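Local coordinates for oligopeptide ABC transporter, periplasmic oligopeptide-binding protein, putative (Thermotoga maritima MSB8, PDB 5IPW) that probably binds oligopeptides in the periplasm and hands them to a partner ABC transporter for uptake, at residues K173-G176 with L177-L180; E81-L84 with A85-D88; P147-D151 with W152-G156. All coordinates share one frame; numbering follows the deposited sequence.

Contact 1: K173-G176 with L177-L180; sequences KPYG and LFLL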
ATOM      1  N   LYS A 173      11.136 -12.898  20.905  1.00 96.94           N
ATOM      2  CA  LYS A 173       9.689 -13.200  20.950  1.00102.07           C
ATOM      3  C   LYS A 173       9.118 -13.493  19.553  1.00103.25           C
ATOM      4  O   LYS A 173       9.813 -13.320  18.547  1.00105.78           O
ATOM      5  CB  LYS A 173       8.895 -12.057  21.595  1.00101.50           C
ATOM      6  CG  LYS A 173       8.442 -10.972  20.621  1.00100.54           C
ATOM      7  CD  LYS A 173       8.392  -9.606  21.277  1.00100.31           C
ATOM      8  CE  LYS A 173       7.334  -8.753  20.612  1.00100.69           C
ATOM      9  NZ  LYS A 173       7.478  -7.326  20.988  1.00102.35           N
ATOM     10  N   PRO A 174       7.845 -13.930  19.487  1.00102.20           N
ATOM     11  CA  PRO A 174       7.240 -14.092  18.174  1.00100.82           C
ATOM     12  C   PRO A 174       6.864 -12.772  17.517  1.00 97.22           C
ATOM     13  O   PRO A 174       6.703 -11.756  18.194  1.00 93.76           O
ATOM     14  CB  PRO A 174       5.993 -14.930  18.473  1.00103.06           C
ATOM     15  CG  PRO A 174       6.371 -15.697  19.695  1.00102.99           C
ATOM     16  CD  PRO A 174       7.048 -14.632  20.508  1.00103.35           C
ATOM     17  N   TYR A 175       6.728 -12.812  16.194  1.00 94.20           N
ATOM     18  CA  TYR A 175       6.470 -11.620  15.396  1.00 89.11           C
ATOM     19  C   TYR A 175       5.952 -12.006  14.012  1.00 87.02           C
ATOM     20  O   TYR A 175       6.676 -11.948  13.017  1.00 86.06           O
ATOM     21  CB  TYR A 175       7.749 -10.787  15.295  1.00 85.33           C
ATOM     22  CG  TYR A 175       7.593  -9.460  14.591  1.00 84.23           C
ATOM     23  CD1 TYR A 175       6.465  -8.663  14.787  1.00 85.37           C
ATOM     24  CD2 TYR A 175       8.592  -8.985  13.748  1.00 84.87           C
ATOM     25  CE1 TYR A 175       6.334  -7.440  14.148  1.00 86.75           C
ATOM     26  CE2 TYR A 175       8.470  -7.765  13.104  1.00 85.57           C
ATOM     27  CZ  TYR A 175       7.342  -6.997  13.305  1.00 85.87           C
ATOM     28  OH  TYR A 175       7.228  -5.786  12.669  1.00 84.93           O
ATOM     29  N   GLY A 176       4.684 -12.406  13.966  1.00 85.43           N
ATOM     30  CA  GLY A 176       4.046 -12.862  12.730  1.00 81.86           C
ATOM     31  C   GLY A 176       3.905 -11.787  11.671  1.00 76.94           C
ATOM     32  O   GLY A 176       3.875 -12.088  10.483  1.00 77.17           O
ATOM     33  N   LEU A 177       3.831 -10.531  12.102  1.00 75.08           N
ATOM     34  CA  LEU A 177       3.671  -9.402  11.190  1.00 75.17           C
ATOM     35  C   LEU A 177       4.833  -9.227  10.225  1.00 72.91           C
ATOM     36  O   LEU A 177       4.686  -8.570   9.201  1.00 74.75           O
ATOM     37  CB  LEU A 177       3.493  -8.100  11.977  1.00 76.66           C
ATOM     38  CG  LEU A 177       2.212  -7.946  12.802  1.00 78.54           C
ATOM     39  CD1 LEU A 177       2.188  -6.578  13.482  1.00 75.44           C
ATOM     40  CD2 LEU A 177       0.963  -8.155  11.946  1.00 77.52           C
ATOM     41  N   PHE A 178       5.987  -9.798  10.555  1.00 69.89           N
ATOM     42  CA  PHE A 178       7.181  -9.625   9.739  1.00 66.85           C
ATOM     43  C   PHE A 178       6.975 -10.052   8.292  1.00 64.52           C
ATOM     44  O   PHE A 178       7.513  -9.425   7.384  1.00 64.50           O
ATOM     45  CB  PHE A 178       8.351 -10.403  10.331  1.00 66.58           C
ATOM     46  CG  PHE A 178       9.610 -10.298   9.520  1.00 65.81           C
ATOM     47  CD1 PHE A 178      10.246  -9.075   9.369  1.00 63.69           C
ATOM     48  CD2 PHE A 178      10.153 -11.419   8.898  1.00 64.98           C
ATOM     49  CE1 PHE A 178      11.403  -8.968   8.621  1.00 63.70           C
ATOM     50  CE2 PHE A 178      11.310 -11.320   8.151  1.00 62.66           C
ATOM     51  CZ  PHE A 178      11.938 -10.093   8.014  1.00 63.80           C
ATOM     52  N   LEU A 179       6.206 -11.113   8.075  1.00 62.90           N
ATOM     53  CA  LEU A 179       5.931 -11.573   6.718  1.00 63.45           C
ATOM     54  C   LEU A 179       5.316 -10.483   5.850  1.00 62.11           C
ATOM     55  O   LEU A 179       5.550 -10.455   4.648  1.00 63.57           O
ATOM     56  CB  LEU A 179       5.010 -12.794   6.722  1.00 64.91           C
ATOM     57  CG  LEU A 179       5.631 -14.122   7.150  1.00 67.52           C
ATOM     58  CD1 LEU A 179       4.567 -15.205   7.072  1.00 70.14           C
ATOM     59  CD2 LEU A 179       6.837 -14.505   6.304  1.00 66.00           C
ATOM     60  N   LEU A 180       4.532  -9.597   6.455  1.00 58.80           N
ATOM     61  CA  LEU A 180       3.923  -8.481   5.729  1.00 59.31           C
ATOM     62  C   LEU A 180       4.884  -7.319   5.486  1.00 56.65           C
ATOM     63  O   LEU A 180       4.578  -6.413   4.718  1.00 56.89           O
ATOM     64  CB  LEU A 180       2.679  -7.981   6.463  1.00 60.57           C
ATOM     65  CG  LEU A 180       1.407  -8.802   6.240  1.00 62.89           C
ATOM     66  CD1 LEU A 180       1.597 -10.295   6.480  1.00 63.03           C
ATOM     67  CD2 LEU A 180       0.320  -8.247   7.140  1.00 63.84           C
TER

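Contact 2: E81-L84 with A85-D88; sequences EVKL and AFWD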
ATOM      1  N   GLU A  81      11.878  -1.811  -7.846  1.00 39.74           N
ATOM      2  CA  GLU A  81      12.059  -2.513  -6.586  1.00 39.13           C
ATOM      3  C   GLU A  81      12.020  -4.021  -6.727  1.00 38.47           C
ATOM      4  O   GLU A  81      11.284  -4.572  -7.543  1.00 38.99           O
ATOM      5  CB  GLU A  81      10.998  -2.070  -5.570  1.00 38.21           C
ATOM      6  CG  GLU A  81      11.427  -0.881  -4.728  1.00 38.40           C
ATOM      7  CD  GLU A  81      10.263  -0.219  -4.026  1.00 40.49           C
ATOM      8  OE1 GLU A  81       9.362  -0.936  -3.526  1.00 38.84           O
ATOM      9  OE2 GLU A  81      10.247   1.027  -3.985  1.00 43.30           O
ATOM     10  N   VAL A  82      12.824  -4.680  -5.903  1.00 39.24           N
ATOM     11  CA  VAL A  82      12.831  -6.136  -5.826  1.00 40.55           C
ATOM     12  C   VAL A  82      12.773  -6.567  -4.367  1.00 39.73           C
ATOM     13  O   VAL A  82      13.285  -5.885  -3.480  1.00 38.64           O
ATOM     14  CB  VAL A  82      14.062  -6.759  -6.531  1.00 41.07           C
ATOM     15  CG1 VAL A  82      14.015  -6.480  -8.026  1.00 40.26           C
ATOM     16  CG2 VAL A  82      15.368  -6.255  -5.929  1.00 41.01           C
ATOM     17  N   LYS A  83      12.142  -7.711  -4.139  1.00 41.04           N
ATOM     18  CA  LYS A  83      11.863  -8.201  -2.795  1.00 42.25           C
ATOM     19  C   LYS A  83      12.374  -9.629  -2.667  1.00 40.80           C
ATOM     20  O   LYS A  83      12.546 -10.316  -3.672  1.00 39.66           O
ATOM     21  CB  LYS A  83      10.347  -8.165  -2.537  1.00 43.06           C
ATOM     22  CG  LYS A  83       9.673  -6.868  -2.969  1.00 43.99           C
ATOM     23  CD  LYS A  83      10.135  -5.686  -2.129  1.00 44.42           C
ATOM     24  CE  LYS A  83       9.539  -4.380  -2.623  1.00 44.39           C
ATOM     25  NZ  LYS A  83      10.155  -3.210  -1.931  1.00 44.93           N
ATOM     26  N   LEU A  84      12.611 -10.074  -1.434  1.00 40.50           N
ATOM     27  CA  LEU A  84      12.899 -11.483  -1.185  1.00 39.79           C
ATOM     28  C   LEU A  84      11.681 -12.272  -1.597  1.00 38.94           C
ATOM     29  O   LEU A  84      11.779 -13.332  -2.207  1.00 38.06           O
ATOM     30  CB  LEU A  84      13.200 -11.732   0.288  1.00 41.57           C
ATOM     31  CG  LEU A  84      14.540 -11.194   0.784  1.00 43.86           C
ATOM     32  CD1 LEU A  84      14.680 -11.414   2.279  1.00 44.33           C
ATOM     33  CD2 LEU A  84      15.694 -11.856   0.053  1.00 44.80           C
ATOM     34  N   ALA A  85      10.523 -11.735  -1.259  1.00 39.25           N
ATOM     35  CA  ALA A  85       9.274 -12.302  -1.702  1.00 40.71           C
ATOM     36  C   ALA A  85       8.316 -11.164  -1.984  1.00 41.01           C
ATOM     37  O   ALA A  85       8.177 -10.245  -1.176  1.00 41.48           O
ATOM     38  CB  ALA A  85       8.713 -13.226  -0.637  1.00 40.87           C
ATOM     39  N   PHE A  86       7.670 -11.224  -3.140  1.00 41.78           N
ATOM     40  CA  PHE A  86       6.764 -10.167  -3.562  1.00 42.80           C
ATOM     41  C   PHE A  86       5.382 -10.412  -3.009  1.00 45.66           C
ATOM     42  O   PHE A  86       5.030 -11.543  -2.645  1.00 45.24           O
ATOM     43  CB  PHE A  86       6.669 -10.105  -5.086  1.00 40.49           C
ATOM     44  CG  PHE A  86       7.929  -9.647  -5.752  1.00 40.84           C
ATOM     45  CD1 PHE A  86       8.194  -8.296  -5.908  1.00 40.85           C
ATOM     46  CD2 PHE A  86       8.845 -10.560  -6.236  1.00 40.70           C
ATOM     47  CE1 PHE A  86       9.351  -7.866  -6.527  1.00 39.91           C
ATOM     48  CE2 PHE A  86      10.006 -10.133  -6.859  1.00 41.44           C
ATOM     49  CZ  PHE A  86      10.258  -8.783  -7.002  1.00 40.68           C
ATOM     50  N   TRP A  87       4.598  -9.342  -2.960  1.00 49.34           N
ATOM     51  CA  TRP A  87       3.156  -9.479  -2.850  1.00 51.91           C
ATOM     52  C   TRP A  87       2.700 -10.263  -4.069  1.00 54.24           C
ATOM     53  O   TRP A  87       3.315 -10.186  -5.130  1.00 54.28           O
ATOM     54  CB  TRP A  87       2.455  -8.109  -2.886  1.00 50.47           C
ATOM     55  CG  TRP A  87       2.590  -7.244  -1.674  1.00 48.68           C
ATOM     56  CD1 TRP A  87       3.047  -5.963  -1.642  1.00 50.02           C
ATOM     57  CD2 TRP A  87       2.229  -7.575  -0.328  1.00 48.05           C
ATOM     58  NE1 TRP A  87       3.004  -5.471  -0.360  1.00 49.77           N
ATOM     59  CE2 TRP A  87       2.509  -6.444   0.470  1.00 48.94           C
ATOM     60  CE3 TRP A  87       1.698  -8.718   0.283  1.00 46.80           C
ATOM     61  CZ2 TRP A  87       2.280  -6.422   1.848  1.00 47.67           C
ATOM     62  CZ3 TRP A  87       1.471  -8.697   1.654  1.00 46.81           C
ATOM     63  CH2 TRP A  87       1.763  -7.558   2.421  1.00 48.01           C
ATOM     64  N   ASP A  88       1.615 -11.005  -3.939  1.00 61.27           N
ATOM     65  CA  ASP A  88       0.866 -11.375  -5.124  1.00 67.48           C
ATOM     66  C   ASP A  88       0.174 -10.096  -5.623  1.00 72.97           C
ATOM     67  O   ASP A  88       0.345  -9.014  -5.046  1.00 66.47           O
ATOM     68  CB  ASP A  88      -0.147 -12.468  -4.817  1.00 69.04           C
ATOM     69  CG  ASP A  88      -1.331 -11.959  -4.038  1.00 72.05           C
ATOM     70  OD1 ASP A  88      -1.165 -11.038  -3.208  1.00 70.95           O
ATOM     71  OD2 ASP A  88      -2.436 -12.491  -4.256  1.00 79.44           O
TER

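Contact 3: P147-D151 with W152-G156; sequences PSKPD and WYNIG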
ATOM      1  N   PRO A 147      19.582   7.189  11.831  1.00 69.62           N
ATOM      2  CA  PRO A 147      19.297   7.603  13.217  1.00 69.42           C
ATOM      3  C   PRO A 147      17.940   7.113  13.729  1.00 71.46           C
ATOM      4  O   PRO A 147      17.821   6.764  14.902  1.00 74.16           O
ATOM      5  CB  PRO A 147      19.333   9.141  13.156  1.00 69.89           C
ATOM      6  CG  PRO A 147      19.883   9.502  11.816  1.00 70.16           C
ATOM      7  CD  PRO A 147      19.610   8.338  10.909  1.00 69.50           C
ATOM      8  N   SER A 148      16.935   7.089  12.854  1.00 73.38           N
ATOM      9  CA  SER A 148      15.604   6.608  13.212  1.00 74.33           C
ATOM     10  C   SER A 148      15.388   5.197  12.672  1.00 74.16           C
ATOM     11  O   SER A 148      15.372   4.980  11.462  1.00 75.06           O
ATOM     12  CB  SER A 148      14.527   7.555  12.675  1.00 75.96           C
ATOM     13  OG  SER A 148      13.264   7.253  13.244  1.00 77.50           O
ATOM     14  N   LYS A 149      15.212   4.247  13.582  1.00 72.76           N
ATOM     15  CA  LYS A 149      15.082   2.835  13.226  1.00 71.01           C
ATOM     16  C   LYS A 149      13.677   2.484  12.725  1.00 72.55           C
ATOM     17  O   LYS A 149      12.712   3.176  13.044  1.00 73.86           O
ATOM     18  CB  LYS A 149      15.439   1.955  14.431  1.00 70.72           C
ATOM     19  CG  LYS A 149      16.872   1.441  14.440  1.00 71.55           C
ATOM     20  CD  LYS A 149      17.931   2.513  14.232  1.00 71.70           C
ATOM     21  CE  LYS A 149      19.313   1.916  14.454  1.00 72.61           C
ATOM     22  NZ  LYS A 149      20.406   2.884  14.187  1.00 72.61           N
ATOM     23  N   PRO A 150      13.561   1.406  11.926  1.00 71.83           N
ATOM     24  CA  PRO A 150      12.248   0.943  11.496  1.00 69.34           C
ATOM     25  C   PRO A 150      11.556   0.063  12.535  1.00 69.18           C
ATOM     26  O   PRO A 150      12.208  -0.535  13.390  1.00 63.91           O
ATOM     27  CB  PRO A 150      12.558   0.134  10.235  1.00 69.06           C
ATOM     28  CG  PRO A 150      13.928  -0.392  10.467  1.00 69.15           C
ATOM     29  CD  PRO A 150      14.649   0.660  11.262  1.00 70.07           C
ATOM     30  N   ASP A 151      10.232   0.018  12.441  1.00 74.33           N
ATOM     31  CA  ASP A 151       9.378  -0.827  13.283  1.00 77.70           C
ATOM     32  C   ASP A 151       9.983  -2.205  13.603  1.00 75.21           C
ATOM     33  O   ASP A 151      10.188  -2.546  14.774  1.00 74.84           O
ATOM     34  CB  ASP A 151       7.975  -0.980  12.641  1.00 83.84           C
ATOM     35  CG  ASP A 151       8.000  -0.968  11.089  1.00 88.63           C
ATOM     36  OD1 ASP A 151       9.035  -1.306  10.475  1.00 90.96           O
ATOM     37  OD2 ASP A 151       6.970  -0.616  10.477  1.00 91.03           O
ATOM     38  N   TRP A 152      10.276  -2.976  12.559  1.00 70.25           N
ATOM     39  CA  TRP A 152      10.792  -4.342  12.708  1.00 64.81           C
ATOM     40  C   TRP A 152      12.160  -4.413  13.385  1.00 64.84           C
ATOM     41  O   TRP A 152      12.453  -5.393  14.062  1.00 64.69           O
ATOM     42  CB  TRP A 152      10.847  -5.066  11.350  1.00 64.14           C
ATOM     43  CG  TRP A 152      11.765  -4.425  10.348  1.00 59.28           C
ATOM     44  CD1 TRP A 152      11.439  -3.465   9.440  1.00 57.62           C
ATOM     45  CD2 TRP A 152      13.154  -4.694  10.165  1.00 56.05           C
ATOM     46  NE1 TRP A 152      12.536  -3.119   8.703  1.00 58.22           N
ATOM     47  CE2 TRP A 152      13.607  -3.857   9.130  1.00 56.53           C
ATOM     48  CE3 TRP A 152      14.062  -5.557  10.779  1.00 56.32           C
ATOM     49  CZ2 TRP A 152      14.926  -3.858   8.692  1.00 55.55           C
ATOM     50  CZ3 TRP A 152      15.374  -5.559  10.341  1.00 55.77           C
ATOM     51  CH2 TRP A 152      15.792  -4.715   9.310  1.00 55.89           C
ATOM     52  N   TYR A 153      13.003  -3.399  13.199  1.00 65.63           N
ATOM     53  CA  TYR A 153      14.322  -3.397  13.843  1.00 70.97           C
ATOM     54  C   TYR A 153      14.248  -3.054  15.334  1.00 73.41           C
ATOM     55  O   TYR A 153      15.100  -3.492  16.105  1.00 72.59           O
ATOM     56  CB  TYR A 153      15.286  -2.438  13.141  1.00 71.53           C
ATOM     57  CG  TYR A 153      16.727  -2.552  13.619  1.00 73.79           C
ATOM     58  CD1 TYR A 153      17.614  -3.459  13.035  1.00 75.28           C
ATOM     59  CD2 TYR A 153      17.203  -1.754  14.655  1.00 74.48           C
ATOM     60  CE1 TYR A 153      18.931  -3.561  13.468  1.00 74.33           C
ATOM     61  CE2 TYR A 153      18.518  -1.845  15.095  1.00 74.02           C
ATOM     62  CZ  TYR A 153      19.379  -2.749  14.500  1.00 74.32           C
ATOM     63  OH  TYR A 153      20.684  -2.839  14.933  1.00 72.98           O
ATOM     64  N   ASN A 154      13.245  -2.270  15.733  1.00 77.70           N
ATOM     65  CA  ASN A 154      13.062  -1.900  17.142  1.00 75.64           C
ATOM     66  C   ASN A 154      12.572  -3.069  17.985  1.00 76.27           C
ATOM     67  O   ASN A 154      12.863  -3.142  19.179  1.00 79.82           O
ATOM     68  CB  ASN A 154      12.134  -0.691  17.280  1.00 74.05           C
ATOM     69  CG  ASN A 154      12.834   0.616  16.945  1.00 74.49           C
ATOM     70  OD1 ASN A 154      14.031   0.772  17.195  1.00 73.37           O
ATOM     71  ND2 ASN A 154      12.092   1.564  16.379  1.00 74.36           N
ATOM     72  N   ILE A 155      11.834  -3.985  17.368  1.00 73.72           N
ATOM     73  CA  ILE A 155      11.697  -5.314  17.939  1.00 75.66           C
ATOM     74  C   ILE A 155      13.105  -5.885  17.810  1.00 79.84           C
ATOM     75  O   ILE A 155      13.719  -5.758  16.753  1.00 90.60           O
ATOM     76  CB  ILE A 155      10.692  -6.191  17.169  1.00 74.71           C
ATOM     77  CG1 ILE A 155       9.314  -5.518  17.155  1.00 76.73           C
ATOM     78  CG2 ILE A 155      10.621  -7.584  17.789  1.00 73.89           C
ATOM     79  CD1 ILE A 155       8.199  -6.374  16.596  1.00 77.27           C
ATOM     80  N   GLY A 156      13.633  -6.483  18.870  1.00 75.94           N
ATOM     81  CA  GLY A 156      14.994  -7.021  18.816  1.00 73.10           C
ATOM     82  C   GLY A 156      15.143  -8.046  17.704  1.00 70.04           C
ATOM     83  O   GLY A 156      14.301  -8.937  17.564  1.00 68.80           O
TER

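Contact 1: K173-G176 with L177-L180
The ring of Tyr175 lies across the start of the next turn of chain, with the backbone N of Phe178 4.0 Å above the centre of one of its faces. This is a tight turn just after strand 166-171 of the five-stranded antiparallel sheet, in a protein of the family 5 solute-binding type; Leu177 to Leu180 follow with helical backbone angles. Two side chains of the turn pack against that same side of the ring: Leu177 CB sits 3.6 Å from Tyr175 CE1, and Phe178 CB is 3.7 Å from Tyr175 CD2, each side chain crossing the tyrosine at about a right angle. The tyrosine reaches over the turn because its CG stands opposite the backbone N (chi1 -175°). The two backbone bonds that join the segments are weak: Phe178 N reaches Tyr175 O at 3.3 Å, and Leu179 N is 3.5 Å from Gly176 O. With an alanine here in place of Tyr175, Leu177 CB and Phe178 CB would probably lose the ring that covers them, and a gap would open beside the turn. Further out, Phe171 meets both aromatic rings edge-to-face, and Phe187 meets that of Phe178 in the same way, so the turn is set in an aromatic cluster that includes residues of the sheet and of the following loop. Tyr111 ties in the backbone: its OH donates to Tyr175 O, the same oxygen that receives Phe178 N.

Contact 2: E81-L84 with A85-D88
Lys83 and Phe86 meet because the lysine carries CG opposite its own carbonyl carbon (chi1 -46°) and the phenylalanine does likewise, while the lysine chain also bends at its second torsion. The result is a local aliphatic-aromatic contact where the chain leaves helix 73-80 and enters 85-87, an outermost strand of the five-stranded antiparallel sheet. Lys83 CB stands over one face of the phenylalanine ring, 4.2 Å from its centroid and only 17° off the ring normal, which meets the geometry of a CH-pi contact. Next along the chain, Lys83 CG lies 3.6 Å from Phe86 CD1, and the two side chains cross at about a right angle. The far end of the ring is met by backbone: Val82 CA is 3.9 Å from Phe86 CZ, and Glu81 O approaches in the ring plane, 4.0 Å from Phe86 CE1, an edge position where the partly positive ring hydrogens would be expected to suit a carbonyl oxygen. No hydrogen bond joins the two segments. The chain is instead fixed by the neighbouring strand 94-105, where Lys83 pairs by backbone bonds with Leu98, Leu84 with Ala99 and Phe86 with Val95. Leu84 has helical backbone angles between extended neighbours, so the chain kinks just before the strand begins. Beyond the ring, the ammonium end of the lysine is held by several oxygens, including Tyr184 O and Gly185 O as well as Glu81. That glutamate is itself shared with Arg619, which probably steadies its negative charge. Within this network Lys83 NZ forms a salt bridge with Glu81 OE1 at 2.9 Å, meeting it from above the carboxylate plane, 39° out of it.

Contact 3: P147-D151 with W152-G156
Pro150 O is gripped by two backbone amides, Asn154 N at 3.1 Å, the sounder of the two bonds, and Tyr153 N at 3.0 Å, a weak bond because its N-H points poorly at the oxygen. This is the N-terminal turn of the short helix 151-154, with Pro150 at the N-cap position. At the same end Trp152 N bonds Asp151 OD1 at 2.9 Å, meeting the carboxylate on its anti side and 23° out of its plane; a negative group among the opening amides of a helix is likely to be electrostatically favourable. The proline ring then supplies the apolar side of the turn. Its CG lies over one face of the Trp152 indole, 3.9 Å from the centroid of the five-membered ring, a CH-pi contact, while the same carbon packs at 3.6 Å on Tyr153 CB. The indole comes back to the proline because Trp152 CG sits between its backbone N and carbonyl carbon (chi1 62°). Val140 of helix 129-140 touches Pro150, Trp152 and Tyr153, placing the turn against that helix. Lys149 and Tyr153 run side by side in the same direction, with Lys149 CE 3.9 Å from Tyr153 CE2. The lysine's charged end passes on to Asp143, in a salt bridge, and to Thr146 O. At the root of that chain the amide oxygen Asn154 OD1 simply packs against the aliphatic carbon Lys149 CB, with no hydrogen bond between them.

From the N terminus the chain meets contact 2 first, then contact 3, then contact 1; each closes before the next begins, so none nests in or crosses another. Contact 2 turns the chain from helix 73-80 into edge strand 85-87. Contact 3 opens the short helix 151-154 ahead of strand 157-163, the opposite edge of the same sheet, and contact 1 follows its neighbour 166-171. Contact 1 bridges the other two in space: Tyr175 CE1 packs 3.3 Å from Ile155 CD1 of contact 3, and Leu180 O lies 3.7 Å from Trp87 CZ2 of contact 2. Contacts 2 and 3 do not touch, their nearest atoms being about 10 Å apart.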